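Local coordinates for protein glycosyl hydrolase, family 38 (Enterococcus faecalis, PDB 5KBP) that probably hydrolyses alpha-mannosidic linkages in carbohydrates, as a member of glycoside hydrolase family 38, at residues I426-F431 against G473-K478; H441-K446 against E468-G473; D41-D46 against A81-I86. All coordinates share one frame; numbering follows the deposited sequence.

Interactions 1 and 2 are both built on one three-stranded antiparallel sheet, their centres 13 Å apart. Both use strand 463-475 and share G473. Interaction 1 spans the sheet from one outer strand to the other; interaction 2, nested within the loop that interaction 1 closes, lays helix 436-445 on strand 463-475. They touch directly: L429 CD1 lies 3.7 Å from L443 CG, and E427 pairs weakly with K446. Both also adjoin the second subunit. Interaction 3 lies in the N-terminal family region, its centre 58 Å from that of interaction 1 and 67 Å from that of interaction 2. All three are remote from F253 and Y256, which bind calcium in this protein but carry none here.

Interaction 1: residues I426-F431 against G473-K478. With SO4 (sulfate ion), chain L.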
loop_
_atom_site.group_PDB
_atom_site.type_symbol
_atom_site.label_atom_id
_atom_site.label_comp_id
_atom_site.label_asym_id
_atom_site.label_seq_id
_atom_site.Cartn_x
_atom_site.Cartn_y
_atom_site.Cartn_z
ATOM N N ILE A 426 8.801 -34.576 8.932
ATOM C CA ILE A 426 8.943 -35.975 9.322
ATOM C C ILE A 426 7.999 -36.376 10.452
ATOM O O ILE A 426 7.716 -37.574 10.607
ATOM C CB ILE A 426 10.401 -36.298 9.708
ATOM C CG1 ILE A 426 10.866 -35.405 10.860
ATOM C CG2 ILE A 426 11.318 -36.147 8.502
ATOM C CD1 ILE A 426 12.264 -35.723 11.348
ATOM N N GLU A 427 7.504 -35.422 11.237
ATOM C CA GLU A 427 6.564 -35.717 12.308
ATOM C C GLU A 427 5.595 -34.554 12.449
ATOM O O GLU A 427 5.869 -33.434 12.009
ATOM C CB GLU A 427 7.283 -35.989 13.633
ATOM C CG GLU A 427 7.750 -37.427 13.790
ATOM C CD GLU A 427 9.169 -37.526 14.305
ATOM O OE1 GLU A 427 9.738 -36.484 14.693
ATOM O OE2 GLU A 427 9.719 -38.646 14.316
ATOM N N ARG A 428 4.452 -34.830 13.074
ATOM C CA ARG A 428 3.383 -33.839 13.164
ATOM C C ARG A 428 2.491 -34.173 14.347
ATOM O O ARG A 428 1.897 -35.256 14.388
ATOM C CB ARG A 428 2.579 -33.808 11.865
ATOM C CG ARG A 428 1.424 -32.826 11.853
ATOM C CD ARG A 428 1.311 -32.171 10.490
ATOM N NE ARG A 428 -0.070 -32.052 10.037
ATOM C CZ ARG A 428 -0.425 -31.515 8.875
ATOM N NH1 ARG A 428 0.501 -31.041 8.051
ATOM N NH2 ARG A 428 -1.705 -31.447 8.537
ATOM N N LEU A 429 2.395 -33.249 15.302
ATOM C CA LEU A 429 1.538 -33.415 16.472
ATOM C C LEU A 429 0.431 -32.371 16.434
ATOM O O LEU A 429 0.675 -31.196 16.755
ATOM C CB LEU A 429 2.349 -33.287 17.765
ATOM C CG LEU A 429 3.535 -34.234 17.963
ATOM C CD1 LEU A 429 4.152 -34.031 19.340
ATOM C CD2 LEU A 429 3.121 -35.685 17.762
ATOM N N PRO A 430 -0.792 -32.734 16.048
ATOM C CA PRO A 430 -1.880 -31.751 16.022
ATOM C C PRO A 430 -2.198 -31.237 17.418
ATOM O O PRO A 430 -1.893 -31.870 18.430
ATOM C CB PRO A 430 -3.057 -32.535 15.433
ATOM C CG PRO A 430 -2.436 -33.710 14.739
ATOM C CD PRO A 430 -1.219 -34.047 15.541
ATOM N N PHE A 431 -2.829 -30.059 17.461
ATOM C CA PHE A 431 -3.085 -29.409 18.742
ATOM C C PHE A 431 -4.081 -30.187 19.593
ATOM O O PHE A 431 -4.008 -30.131 20.827
ATOM C CB PHE A 431 -3.580 -27.980 18.525
ATOM C CG PHE A 431 -2.476 -26.966 18.414
ATOM C CD1 PHE A 431 -1.169 -27.365 18.189
ATOM C CD2 PHE A 431 -2.745 -25.615 18.555
ATOM C CE1 PHE A 431 -0.152 -26.432 18.092
ATOM C CE2 PHE A 431 -1.734 -24.679 18.460
ATOM C CZ PHE A 431 -0.435 -25.089 18.228
ATOM N N GLY A 473 2.998 -24.909 13.017
ATOM C CA GLY A 473 2.517 -24.881 11.650
ATOM C C GLY A 473 1.034 -25.170 11.623
ATOM O O GLY A 473 0.448 -25.635 12.604
ATOM N N TYR A 474 0.422 -24.886 10.476
ATOM C CA TYR A 474 -1.009 -25.090 10.317
ATOM C C TYR A 474 -1.314 -25.470 8.876
ATOM O O TYR A 474 -0.502 -25.269 7.969
ATOM C CB TYR A 474 -1.809 -23.841 10.717
ATOM C CG TYR A 474 -1.470 -22.607 9.912
ATOM C CD1 TYR A 474 -0.397 -21.801 10.267
ATOM C CD2 TYR A 474 -2.224 -22.245 8.802
ATOM C CE1 TYR A 474 -0.079 -20.674 9.538
ATOM C CE2 TYR A 474 -1.912 -21.117 8.066
ATOM C CZ TYR A 474 -0.839 -20.336 8.439
ATOM O OH TYR A 474 -0.522 -19.211 7.714
ATOM N N ASP A 475 -2.503 -26.036 8.683
ATOM C CA ASP A 475 -3.032 -26.340 7.365
ATOM C C ASP A 475 -4.372 -25.644 7.188
ATOM O O ASP A 475 -5.139 -25.485 8.144
ATOM C CB ASP A 475 -3.204 -27.850 7.153
ATOM C CG ASP A 475 -1.893 -28.552 6.870
ATOM O OD1 ASP A 475 -0.892 -27.857 6.602
ATOM O OD2 ASP A 475 -1.867 -29.799 6.902
ATOM N N LEU A 476 -4.647 -25.226 5.953
ATOM C CA LEU A 476 -5.903 -24.580 5.587
ATOM C C LEU A 476 -6.591 -25.447 4.539
ATOM O O LEU A 476 -6.494 -25.179 3.331
ATOM C CB LEU A 476 -5.669 -23.159 5.077
ATOM C CG LEU A 476 -4.965 -22.222 6.062
ATOM C CD1 LEU A 476 -4.834 -20.826 5.476
ATOM C CD2 LEU A 476 -5.702 -22.180 7.395
ATOM N N PRO A 477 -7.286 -26.502 4.961
ATOM C CA PRO A 477 -7.975 -27.364 3.997
ATOM C C PRO A 477 -9.133 -26.639 3.329
ATOM O O PRO A 477 -9.699 -25.682 3.860
ATOM C CB PRO A 477 -8.469 -28.534 4.855
ATOM C CG PRO A 477 -8.584 -27.964 6.230
ATOM C CD PRO A 477 -7.473 -26.959 6.349
ATOM N N LYS A 478 -9.480 -27.118 2.137
ATOM C CA LYS A 478 -10.514 -26.492 1.324
ATOM C C LYS A 478 -11.926 -26.865 1.755
ATOM O O LYS A 478 -12.886 -26.376 1.149
ATOM C CB LYS A 478 -10.317 -26.864 -0.148
ATOM C CG LYS A 478 -8.962 -26.469 -0.702
ATOM C CD LYS A 478 -8.755 -24.969 -0.611
ATOM C CE LYS A 478 -7.350 -24.584 -1.029
ATOM N NZ LYS A 478 -7.158 -23.109 -1.027
HETATM S S SO4 L . -2.465 -26.519 3.070
HETATM O O1 SO4 L . -3.647 -27.122 2.463
HETATM O O2 SO4 L . -1.643 -27.564 3.674
HETATM O O3 SO4 L . -1.693 -25.823 2.045
HETATM O O4 SO4 L . -2.878 -25.569 4.100
#
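R428 and D475 form a salt bridge between the two outer strands of a three-stranded antiparallel sheet, strands 416-430 and 463-475, across the middle strand 483-499. The CB of R428 is directed toward the segment of D475. Its CG stands anti to the backbone N (chi1 179°), which carries the chain out over the sheet, and bends at chi2 and chi3 lead CD and NE on to the guanidinium. This route brings R428 into a cation-pi contact with Y485 of the middle strand. NH2 makes the hydrogen bond of the salt bridge, with OD2 near the guanidinium plane at its edge. The modelled NH2 to OD2 distance of 2.3 Å is too short to be taken at face value, and the bond is bent, at 141°. The approaches of NH1 (2.9 Å) and CZ (3.0 Å) to D475 OD2 share that doubt. With the two planes 64° apart, the modelled contact falls on OD2 alone and is not a flat two-pronged pair. D475 OD1 has a weak hydrogen bond with Y485 OH and lies 3.0 Å from sulfate O2. The sulfate, probably from the crystallisation liquor, is held by the next residue: L476 N donates to its O4 over 2.6 Å in an almost straight bond. On the neighbouring subunit, R31 packs on L476. An anion this close to the carboxylate would probably favour a protonated aspartate, whereas the positive charge of its salt-bridge partner R428 may offset that effect.

Interaction 2: residues H441-K446 against E468-G473; sequences HELKQK and EDVRFG
V470 presses its two methyl groups against the last turn of helix 436-445. CG1 meets the flank of L443, 3.7 Å from its CB, while CG2 fits against the helix backbone, 3.9 Å from L443 O and 4.0 Å from K444 N. The valine stands with CG1 anti to its own backbone nitrogen (chi1 175°), which divides the branch between L443 and the peptide that follows it. From another side comes the aliphatic part of K444: the bend at chi2 (96°) turns the chain across V470, and CD reaches 4.2 Å from V470 CB. Beyond that point the lysine turns polar. A water accepts weak hydrogen bonds from K444 NZ and from V470 N, a loose link between helix and strand. This is a helix packed on one face of an antiparallel sheet, near its edge: strand 463-475 is outermost, bonding to the middle strand 483-499 through the backbones of D469, R471 and G473, whereas V470 N is turned to the water. In the next shell, V470 also packs on K488 of that middle strand, whose NZ makes a weak hydrogen bond to L443 O, and L443 rests against L429 of strand 416-430. The CB atoms of D469 and R471 point away from the helix. R471 NH1 donates to D469 OD2 in a salt bridge of 2.8 Å, meeting its anti side while the oxygen lies in the guanidinium plane, and the same NH1 has a second carboxylate in E423. Y489 adds a cation-pi contact with R471. Outside the chain, E622 of the neighbouring subunit packs on K444, and its F763 meets F472 edge-to-face.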
loop_
_atom_site.group_PDB
_atom_site.type_symbol
_atom_site.label_atom_id
_atom_site.label_comp_id
_atom_site.label_asym_id
_atom_site.label_seq_id
_atom_site.Cartn_x
_atom_site.Cartn_y
_atom_site.Cartn_z
ATOM N N HIS A 441 8.133 -29.204 22.942
ATOM C CA HIS A 441 9.320 -29.761 23.577
ATOM C C HIS A 441 9.397 -31.276 23.444
ATOM O O HIS A 441 10.494 -31.837 23.539
ATOM C CB HIS A 441 9.365 -29.354 25.051
ATOM C CG HIS A 441 9.564 -27.885 25.264
ATOM N ND1 HIS A 441 8.535 -27.034 25.608
ATOM C CD2 HIS A 441 10.674 -27.114 25.170
ATOM C CE1 HIS A 441 9.002 -25.804 25.722
ATOM N NE2 HIS A 441 10.297 -25.825 25.462
ATOM N N GLU A 442 8.266 -31.952 23.223
ATOM C CA GLU A 442 8.309 -33.386 22.958
ATOM C C GLU A 442 9.040 -33.678 21.654
ATOM O O GLU A 442 9.881 -34.583 21.592
ATOM C CB GLU A 442 6.893 -33.959 22.918
ATOM C CG GLU A 442 6.822 -35.418 22.503
ATOM C CD GLU A 442 5.404 -35.949 22.490
ATOM O OE1 GLU A 442 4.582 -35.475 23.302
ATOM O OE2 GLU A 442 5.109 -36.838 21.664
ATOM N N LEU A 443 8.732 -32.919 20.598
ATOM C CA LEU A 443 9.445 -33.079 19.335
ATOM C C LEU A 443 10.884 -32.593 19.439
ATOM O O LEU A 443 11.775 -33.155 18.791
ATOM C CB LEU A 443 8.716 -32.329 18.220
ATOM C CG LEU A 443 7.303 -32.805 17.880
ATOM C CD1 LEU A 443 6.694 -31.945 16.781
ATOM C CD2 LEU A 443 7.317 -34.268 17.471
ATOM N N LYS A 444 11.129 -31.555 20.242
ATOM C CA LYS A 444 12.484 -31.035 20.392
ATOM C C LYS A 444 13.395 -32.058 21.059
ATOM O O LYS A 444 14.582 -32.155 20.725
ATOM C CB LYS A 444 12.455 -29.736 21.199
ATOM C CG LYS A 444 13.648 -28.819 20.978
ATOM C CD LYS A 444 13.335 -27.760 19.931
ATOM C CE LYS A 444 14.409 -26.684 19.891
ATOM N NZ LYS A 444 14.049 -25.576 18.962
ATOM N N GLN A 445 12.856 -32.832 21.999
ATOM C CA GLN A 445 13.627 -33.826 22.731
ATOM C C GLN A 445 13.672 -35.181 22.038
ATOM O O GLN A 445 14.483 -36.028 22.426
ATOM C CB GLN A 445 13.054 -34.001 24.141
ATOM C CG GLN A 445 13.112 -32.748 24.997
ATOM C CD GLN A 445 12.175 -32.814 26.187
ATOM O OE1 GLN A 445 11.539 -33.839 26.433
ATOM N NE2 GLN A 445 12.081 -31.718 26.929
ATOM N N LYS A 446 12.827 -35.410 21.036
ATOM C CA LYS A 446 12.817 -36.696 20.351
ATOM C C LYS A 446 14.033 -36.816 19.442
ATOM O O LYS A 446 14.335 -35.903 18.668
ATOM C CB LYS A 446 11.531 -36.860 19.544
ATOM C CG LYS A 446 11.322 -38.265 18.999
ATOM C CD LYS A 446 9.980 -38.395 18.294
ATOM C CE LYS A 446 9.733 -39.827 17.839
ATOM N NZ LYS A 446 8.409 -39.984 17.173
ATOM N N GLU A 468 17.624 -29.670 11.172
ATOM C CA GLU A 468 16.294 -30.027 11.634
ATOM C C GLU A 468 15.659 -28.815 12.301
ATOM O O GLU A 468 16.348 -27.885 12.729
ATOM C CB GLU A 468 16.330 -31.208 12.614
ATOM C CG GLU A 468 16.680 -30.819 14.043
ATOM C CD GLU A 468 16.655 -32.001 14.992
ATOM O OE1 GLU A 468 17.028 -33.113 14.566
ATOM O OE2 GLU A 468 16.254 -31.819 16.161
ATOM N N ASP A 469 14.332 -28.831 12.391
ATOM C CA ASP A 469 13.612 -27.707 12.970
ATOM C C ASP A 469 12.292 -28.190 13.549
ATOM O O ASP A 469 11.594 -29.001 12.933
ATOM C CB ASP A 469 13.363 -26.610 11.928
ATOM C CG ASP A 469 13.064 -25.265 12.560
ATOM O OD1 ASP A 469 13.544 -25.018 13.685
ATOM O OD2 ASP A 469 12.353 -24.451 11.931
ATOM N N VAL A 470 11.962 -27.689 14.735
ATOM C CA VAL A 470 10.679 -27.937 15.380
ATOM C C VAL A 470 9.997 -26.591 15.570
ATOM O O VAL A 470 10.499 -25.737 16.312
ATOM C CB VAL A 470 10.838 -28.665 16.723
ATOM C CG1 VAL A 470 9.488 -28.801 17.411
ATOM C CG2 VAL A 470 11.481 -30.029 16.519
ATOM N N ARG A 471 8.862 -26.400 14.902
ATOM C CA ARG A 471 8.157 -25.130 14.956
ATOM C C ARG A 471 6.661 -25.378 14.823
ATOM O O ARG A 471 6.213 -26.486 14.517
ATOM C CB ARG A 471 8.634 -24.176 13.857
ATOM C CG ARG A 471 8.318 -24.665 12.453
ATOM C CD ARG A 471 8.702 -23.646 11.398
ATOM N NE ARG A 471 8.464 -24.159 10.052
ATOM C CZ ARG A 471 9.377 -24.798 9.328
ATOM N NH1 ARG A 471 10.591 -24.998 9.820
ATOM N NH2 ARG A 471 9.078 -25.236 8.113
ATOM N N PHE A 472 5.894 -24.319 15.054
ATOM C CA PHE A 472 4.454 -24.353 14.867
ATOM C C PHE A 472 4.112 -24.277 13.383
ATOM O O PHE A 472 4.840 -23.679 12.585
ATOM C CB PHE A 472 3.799 -23.202 15.634
ATOM C CG PHE A 472 2.461 -22.783 15.094
ATOM C CD1 PHE A 472 1.314 -23.486 15.424
ATOM C CD2 PHE A 472 2.348 -21.675 14.269
ATOM C CE1 PHE A 472 0.082 -23.099 14.930
ATOM C CE2 PHE A 472 1.120 -21.285 13.771
ATOM C CZ PHE A 472 -0.014 -21.996 14.104
ATOM N N GLY A 473 2.998 -24.909 13.017
ATOM C CA GLY A 473 2.517 -24.881 11.650
ATOM C C GLY A 473 1.034 -25.170 11.623
ATOM O O GLY A 473 0.448 -25.635 12.604
HETATM O O HOH W 1 14.930 -27.577 16.475
#

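Interaction 3: residues D41-D46 against A81-I86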
loop_
_atom_site.group_PDB
_atom_site.type_symbol
_atom_site.label_atom_id
_atom_site.label_comp_id
_atom_site.label_asym_id
_atom_site.label_seq_id
_atom_site.Cartn_x
_atom_site.Cartn_y
_atom_site.Cartn_z
ATOM N N ASP A 41 -18.011 15.936 -20.662
ATOM C CA ASP A 41 -18.834 17.128 -20.848
ATOM C C ASP A 41 -18.757 17.618 -22.289
ATOM O O ASP A 41 -19.781 17.928 -22.909
ATOM C CB ASP A 41 -18.381 18.219 -19.873
ATOM C CG ASP A 41 -19.415 19.318 -19.693
ATOM O OD1 ASP A 41 -20.088 19.692 -20.676
ATOM O OD2 ASP A 41 -19.546 19.817 -18.556
ATOM N N LEU A 42 -17.545 17.682 -22.843
ATOM C CA LEU A 42 -17.377 18.134 -24.221
ATOM C C LEU A 42 -17.919 17.112 -25.213
ATOM O O LEU A 42 -18.480 17.484 -26.250
ATOM C CB LEU A 42 -15.901 18.419 -24.499
ATOM C CG LEU A 42 -15.300 19.667 -23.853
ATOM C CD1 LEU A 42 -13.783 19.626 -23.924
ATOM C CD2 LEU A 42 -15.836 20.917 -24.535
ATOM N N ILE A 43 -17.759 15.821 -24.915
ATOM C CA ILE A 43 -18.201 14.781 -25.840
ATOM C C ILE A 43 -19.721 14.767 -25.949
ATOM O O ILE A 43 -20.279 14.563 -27.035
ATOM C CB ILE A 43 -17.645 13.414 -25.399
ATOM C CG1 ILE A 43 -16.143 13.334 -25.682
ATOM C CG2 ILE A 43 -18.385 12.276 -26.084
ATOM C CD1 ILE A 43 -15.513 12.017 -25.282
ATOM N N GLU A 44 -20.414 15.004 -24.839
ATOM C CA GLU A 44 -21.867 14.915 -24.801
ATOM C C GLU A 44 -22.568 16.206 -25.206
ATOM O O GLU A 44 -23.793 16.197 -25.369
ATOM C CB GLU A 44 -22.328 14.510 -23.397
ATOM C CG GLU A 44 -21.865 13.125 -22.973
ATOM C CD GLU A 44 -21.889 12.937 -21.470
ATOM O OE1 GLU A 44 -21.429 11.876 -20.997
ATOM O OE2 GLU A 44 -22.361 13.848 -20.759
ATOM N N ASN A 45 -21.841 17.300 -25.375
ATOM C CA ASN A 45 -22.505 18.580 -25.609
ATOM C C ASN A 45 -21.987 19.327 -26.830
ATOM O O ASN A 45 -22.781 19.949 -27.539
ATOM C CB ASN A 45 -22.366 19.472 -24.366
ATOM C CG ASN A 45 -22.910 18.816 -23.112
ATOM O OD1 ASN A 45 -23.904 18.090 -23.156
ATOM N ND2 ASN A 45 -22.257 19.068 -21.984
ATOM N N ASP A 46 -20.680 19.291 -27.089
ATOM C CA ASP A 46 -20.086 20.085 -28.156
ATOM C C ASP A 46 -20.164 19.315 -29.471
ATOM O O ASP A 46 -19.475 18.293 -29.612
ATOM C CB ASP A 46 -18.644 20.430 -27.822
ATOM C CG ASP A 46 -18.030 21.409 -28.803
ATOM O OD1 ASP A 46 -18.782 22.022 -29.592
ATOM O OD2 ASP A 46 -16.793 21.574 -28.775
ATOM N N ALA A 81 -19.266 5.860 -29.357
ATOM C CA ALA A 81 -19.422 6.916 -30.347
ATOM C C ALA A 81 -18.124 7.260 -31.063
ATOM O O ALA A 81 -18.128 8.149 -31.921
ATOM C CB ALA A 81 -19.990 8.174 -29.687
ATOM N N GLY A 82 -17.023 6.585 -30.740
ATOM C CA GLY A 82 -15.750 6.934 -31.333
ATOM C C GLY A 82 -15.210 8.279 -30.911
ATOM O O GLY A 82 -14.357 8.837 -31.602
ATOM N N LYS A 83 -15.693 8.821 -29.792
ATOM C CA LYS A 83 -15.223 10.106 -29.294
ATOM C C LYS A 83 -14.272 9.984 -28.112
ATOM O O LYS A 83 -13.585 10.958 -27.788
ATOM C CB LYS A 83 -16.412 10.992 -28.905
ATOM C CG LYS A 83 -17.301 11.361 -30.082
ATOM C CD LYS A 83 -18.226 12.517 -29.749
ATOM C CE LYS A 83 -18.894 13.055 -31.003
ATOM N NZ LYS A 83 -17.885 13.515 -31.996
ATOM N N LEU A 84 -14.214 8.823 -27.465
ATOM C CA LEU A 84 -13.211 8.537 -26.446
ATOM C C LEU A 84 -12.309 7.439 -26.998
ATOM O O LEU A 84 -12.705 6.268 -27.047
ATOM C CB LEU A 84 -13.858 8.127 -25.125
ATOM C CG LEU A 84 -12.968 8.261 -23.886
ATOM C CD1 LEU A 84 -12.397 9.666 -23.802
ATOM C CD2 LEU A 84 -13.744 7.922 -22.625
ATOM N N LYS A 85 -11.110 7.820 -27.429
ATOM C CA LYS A 85 -10.172 6.901 -28.059
ATOM C C LYS A 85 -9.318 6.237 -26.984
ATOM O O LYS A 85 -8.598 6.921 -26.248
ATOM C CB LYS A 85 -9.297 7.648 -29.065
ATOM C CG LYS A 85 -10.073 8.396 -30.143
ATOM C CD LYS A 85 -10.760 7.438 -31.105
ATOM C CE LYS A 85 -11.294 8.175 -32.324
ATOM N NZ LYS A 85 -11.927 7.250 -33.305
ATOM N N ILE A 86 -9.393 4.908 -26.900
ATOM C CA ILE A 86 -8.779 4.157 -25.814
ATOM C C ILE A 86 -7.776 3.158 -26.378
ATOM O O ILE A 86 -7.828 2.770 -27.549
ATOM C CB ILE A 86 -9.834 3.428 -24.958
ATOM C CG1 ILE A 86 -10.556 2.371 -25.796
ATOM C CG2 ILE A 86 -10.831 4.423 -24.384
ATOM C CD1 ILE A 86 -11.455 1.460 -24.995
#
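I43, near the C-terminal end of helix 25-45, packs on K83 and L84 as the chain leaves helix 72-80. In that second segment A81 directs its methyl toward the helix without touching it. G82, with a positive phi of 68°, closes helix 72-80 in a Schellman motif and turns the chain so that K83 faces I43. The lysine and isoleucine side chains run antiparallel alongside one another: K83 CB and CD each lie 3.7 Å from I43 CG2, so the aliphatic stem lies along the methyl. I43 CD1, at the end of an extended branch (chi2 -180°), abuts the K83 backbone 3.3 Å from its O. The lysine tip bends away at chi4 (-59°), and NZ is held by two backbone carbonyls, F49 O and N50 O, while the stem stays beside I43. L84 follows, buried, with its CD1 4.2 Å from I43 CD1, and the side chain also packs on A78, V79 and L61. K85 bonds through its backbone to F52 and L54, and I86 to V121. Strands 52-53 and 84-85 thus run parallel side by side, joined through helices 59-65 and 72-80, with helix 25-45 against the start of the second strand: a beta-alpha-beta crossover, consistent with the alpha/beta-barrel architecture of family 38 N-terminal domains.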